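Local coordinates for protection of telomeres protein 1 (Schizosaccharomyces pombe, PDB 5USN) that binds single-stranded telomeric DNA, protects the 3'-end overhang of the telomere and regulates telomerase and telomere length, at residues S7-H12 / G100-I105. The protein carries 1 engineered substitution. Residues are numbered along the deposited sequence; the frame is centred on the assembly and turned at random.
Sequences SQITPH and GYLECI. With nucleotides of chain B.
Leu102 pushes its two methyls into the loop 7-12, one against Pro11 and the other against Ile9. From CB, which points toward the loop, the side chain runs to CG, anti to the backbone N (chi1 -173°), and the branch there splits the work. Leu102 CD1 meets Pro11 CA at 3.5 Å and also touches CB of the proline ring, the two side chains crossing at about a right angle. Leu102 CD2 lies 3.7 Å from Ile9 CG1 and reaches Ile9 CD1 as well. That same Ile9 CD1 extends to SG of Cys104, 4.5 Å off, a looser apolar touch two residues further along the strand. The meeting is all hydrocarbon and sulfur; Ile65 of strand 65-69 continues it, touching both Ile9 and Cys104.

Glu103, between Leu102 and Cys104, turns the other way, to the nucleic acid. Its chain runs extended beyond CG, and the Glu103 carboxylate takes two nearly straight hydrogen bonds from G2 of chain B, N2 to Glu103 OE1 and N1 to Glu103 OE2, each 2.9 Å, at 160° and 174°. Arg66 and Lys95 form salt bridges to OE1 and OE2 respectively. A glutamine here would probably deprive Arg66 and Lys95 of this carboxylate's charge and set an NH2 against a guanine N-H. Nearby, CB of Tyr101 packs 3.5 Å from N6 of DA5 of chain B.

Leu102 and Cys104 thus face inward while Glu103 meets a guanine, as expected of a beta-barrel strand in the OB-fold of Pot1pC, a single-stranded-DNA-binding domain of the longer Pot1 protein.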
loop_
_atom_site.group_PDB
_atom_site.type_symbol
_atom_site.label_atom_id
_atom_site.label_comp_id
_atom_site.label_asym_id
_atom_site.label_seq_id
_atom_site.Cartn_x
_atom_site.Cartn_y
_atom_site.Cartn_z
ATOM N N SER A 7 -3.441 10.133 -0.894
ATOM C CA SER A 7 -4.256 11.006 -1.732
ATOM C C SER A 7 -3.408 11.934 -2.591
ATOM O O SER A 7 -3.919 12.510 -3.557
ATOM C CB SER A 7 -5.191 11.836 -0.859
ATOM O OG SER A 7 -4.441 12.559 0.101
ATOM N N GLN A 8 -2.129 12.088 -2.261
ATOM C CA GLN A 8 -1.261 13.031 -2.947
ATOM C C GLN A 8 -0.351 12.383 -3.983
ATOM O O GLN A 8 0.305 13.110 -4.738
ATOM C CB GLN A 8 -0.402 13.780 -1.923
ATOM C CG GLN A 8 -1.210 14.598 -0.924
ATOM C CD GLN A 8 -0.412 14.977 0.312
ATOM O OE1 GLN A 8 0.541 14.294 0.685
ATOM N NE2 GLN A 8 -0.806 16.070 0.958
ATOM N N ILE A 9 -0.288 11.054 -4.051
ATOM C CA ILE A 9 0.693 10.411 -4.919
ATOM C C ILE A 9 0.180 10.400 -6.353
ATOM O O ILE A 9 -1.024 10.293 -6.614
ATOM C CB ILE A 9 1.037 8.990 -4.427
ATOM C CG1 ILE A 9 -0.185 8.072 -4.477
ATOM C CG2 ILE A 9 1.597 9.047 -3.009
ATOM C CD1 ILE A 9 0.140 6.621 -4.220
ATOM N N THR A 10 1.109 10.509 -7.288
ATOM C CA THR A 10 0.823 10.574 -8.710
ATOM C C THR A 10 1.658 9.536 -9.444
ATOM O O THR A 10 2.693 9.090 -8.942
ATOM C CB THR A 10 1.128 11.973 -9.267
ATOM O OG1 THR A 10 2.513 12.283 -9.057
ATOM C CG2 THR A 10 0.268 13.023 -8.578
ATOM N N PRO A 11 1.236 9.137 -10.640
ATOM C CA PRO A 11 1.980 8.102 -11.364
ATOM C C PRO A 11 3.331 8.594 -11.865
ATOM O O PRO A 11 3.546 9.785 -12.105
ATOM C CB PRO A 11 1.049 7.751 -12.530
ATOM C CG PRO A 11 0.200 8.951 -12.714
ATOM C CD PRO A 11 0.012 9.537 -11.352
ATOM N N HIS A 12 4.249 7.637 -12.007
ATOM C CA HIS A 12 5.571 7.871 -12.593
ATOM C C HIS A 12 6.380 8.853 -11.758
ATOM O O HIS A 12 7.112 9.698 -12.277
ATOM C CB HIS A 12 5.438 8.328 -14.040
ATOM C CG HIS A 12 4.636 7.377 -14.864
ATOM N ND1 HIS A 12 3.346 7.645 -15.268
ATOM C CD2 HIS A 12 4.912 6.123 -15.291
ATOM C CE1 HIS A 12 2.879 6.614 -15.946
ATOM N NE2 HIS A 12 3.810 5.678 -15.977
ATOM N N GLY A 100 -5.713 1.817 -16.314
ATOM C CA GLY A 100 -5.680 3.213 -15.939
ATOM C C GLY A 100 -5.580 3.500 -14.457
ATOM O O GLY A 100 -5.610 4.673 -14.073
ATOM N N TYR A 101 -5.447 2.481 -13.614
ATOM C CA TYR A 101 -5.421 2.685 -12.175
ATOM C C TYR A 101 -3.989 2.752 -11.658
ATOM O O TYR A 101 -3.090 2.070 -12.157
ATOM C CB TYR A 101 -6.178 1.573 -11.448
ATOM C CG TYR A 101 -7.617 1.451 -11.884
ATOM C CD1 TYR A 101 -8.569 2.371 -11.468
ATOM C CD2 TYR A 101 -8.020 0.422 -12.719
ATOM C CE1 TYR A 101 -9.884 2.266 -11.874
ATOM C CE2 TYR A 101 -9.329 0.306 -13.128
ATOM C CZ TYR A 101 -10.257 1.231 -12.703
ATOM O OH TYR A 101 -11.565 1.121 -13.107
ATOM N N LEU A 102 -3.800 3.574 -10.631
ATOM C CA LEU A 102 -2.485 3.761 -10.038
ATOM C C LEU A 102 -2.101 2.537 -9.216
ATOM O O LEU A 102 -2.940 1.933 -8.544
ATOM C CB LEU A 102 -2.486 5.015 -9.163
ATOM C CG LEU A 102 -1.163 5.506 -8.563
ATOM C CD1 LEU A 102 -0.185 5.892 -9.646
ATOM C CD2 LEU A 102 -1.397 6.689 -7.631
ATOM N N GLU A 103 -0.825 2.159 -9.287
ATOM C CA GLU A 103 -0.297 1.074 -8.473
ATOM C C GLU A 103 1.136 1.409 -8.084
ATOM O O GLU A 103 1.785 2.253 -8.705
ATOM C CB GLU A 103 -0.366 -0.285 -9.197
ATOM C CG GLU A 103 0.319 -0.325 -10.563
ATOM C CD GLU A 103 0.282 -1.705 -11.213
ATOM O OE1 GLU A 103 -0.445 -2.594 -10.722
ATOM O OE2 GLU A 103 0.987 -1.903 -12.222
ATOM N N CYS A 104 1.604 0.766 -7.015
ATOM C CA CYS A 104 2.966 0.911 -6.525
ATOM C C CYS A 104 3.775 -0.331 -6.869
ATOM O O CYS A 104 3.250 -1.447 -6.899
ATOM C CB CYS A 104 2.993 1.138 -5.009
ATOM S SG CYS A 104 2.385 2.757 -4.517
ATOM N N ILE A 105 5.066 -0.128 -7.120
ATOM C CA ILE A 105 5.951 -1.185 -7.594
ATOM C C ILE A 105 7.237 -1.155 -6.783
ATOM O O ILE A 105 7.906 -0.117 -6.708
ATOM C CB ILE A 105 6.267 -1.027 -9.093
ATOM C CG1 ILE A 105 4.980 -1.041 -9.922
ATOM C CG2 ILE A 105 7.237 -2.106 -9.557
ATOM C CD1 ILE A 105 4.213 -2.331 -9.865
ATOM P P G B 2 5.528 -11.037 -17.336
ATOM O OP1 G B 2 6.158 -12.379 -17.243
ATOM O OP2 G B 2 5.237 -10.447 -18.667
ATOM O "O5'" G B 2 4.161 -11.069 -16.519
ATOM C "C5'" G B 2 3.918 -12.070 -15.540
ATOM C "C4'" G B 2 2.955 -11.582 -14.489
ATOM O "O4'" G B 2 3.592 -10.581 -13.655
ATOM C "C3'" G B 2 1.709 -10.887 -15.014
ATOM O "O3'" G B 2 0.715 -11.804 -15.434
ATOM C "C2'" G B 2 1.289 -10.015 -13.836
ATOM O "O2'" G B 2 0.571 -10.769 -12.868
ATOM C "C1'" G B 2 2.643 -9.621 -13.242
ATOM N N9 G B 2 3.104 -8.283 -13.661
ATOM C C8 G B 2 4.205 -7.991 -14.430
ATOM N N7 G B 2 4.381 -6.711 -14.614
ATOM C C5 G B 2 3.341 -6.115 -13.913
ATOM C C6 G B 2 3.006 -4.743 -13.740
ATOM O O6 G B 2 3.576 -3.740 -14.182
ATOM N N1 G B 2 1.870 -4.590 -12.951
ATOM C C2 G B 2 1.149 -5.617 -12.399
ATOM N N2 G B 2 0.082 -5.254 -11.669
ATOM N N3 G B 2 1.448 -6.898 -12.550
ATOM C C4 G B 2 2.549 -7.073 -13.312
ATOM P P DA B 5 -10.889 -9.177 -10.580
ATOM O OP1 DA B 5 -11.682 -10.300 -10.029
ATOM O OP2 DA B 5 -11.502 -8.261 -11.567
ATOM O "O5'" DA B 5 -10.329 -8.299 -9.358
ATOM C "C5'" DA B 5 -9.871 -8.943 -8.170
ATOM C "C4'" DA B 5 -9.919 -7.998 -6.975
ATOM O "O4'" DA B 5 -8.905 -6.973 -7.128
ATOM C "C3'" DA B 5 -11.251 -7.273 -6.784
ATOM O "O3'" DA B 5 -11.672 -7.347 -5.429
ATOM C "C2'" DA B 5 -10.980 -5.842 -7.232
ATOM C "C1'" DA B 5 -9.476 -5.683 -7.051
ATOM N N9 DA B 5 -8.840 -4.852 -8.070
ATOM C C8 DA B 5 -9.001 -4.939 -9.425
ATOM N N7 DA B 5 -8.284 -4.070 -10.100
ATOM C C5 DA B 5 -7.601 -3.370 -9.118
ATOM C C6 DA B 5 -6.675 -2.310 -9.178
ATOM N N6 DA B 5 -6.267 -1.756 -10.322
ATOM N N1 DA B 5 -6.181 -1.843 -8.011
ATOM C C2 DA B 5 -6.593 -2.403 -6.865
ATOM N N3 DA B 5 -7.459 -3.400 -6.683
ATOM C C4 DA B 5 -7.929 -3.843 -7.862
#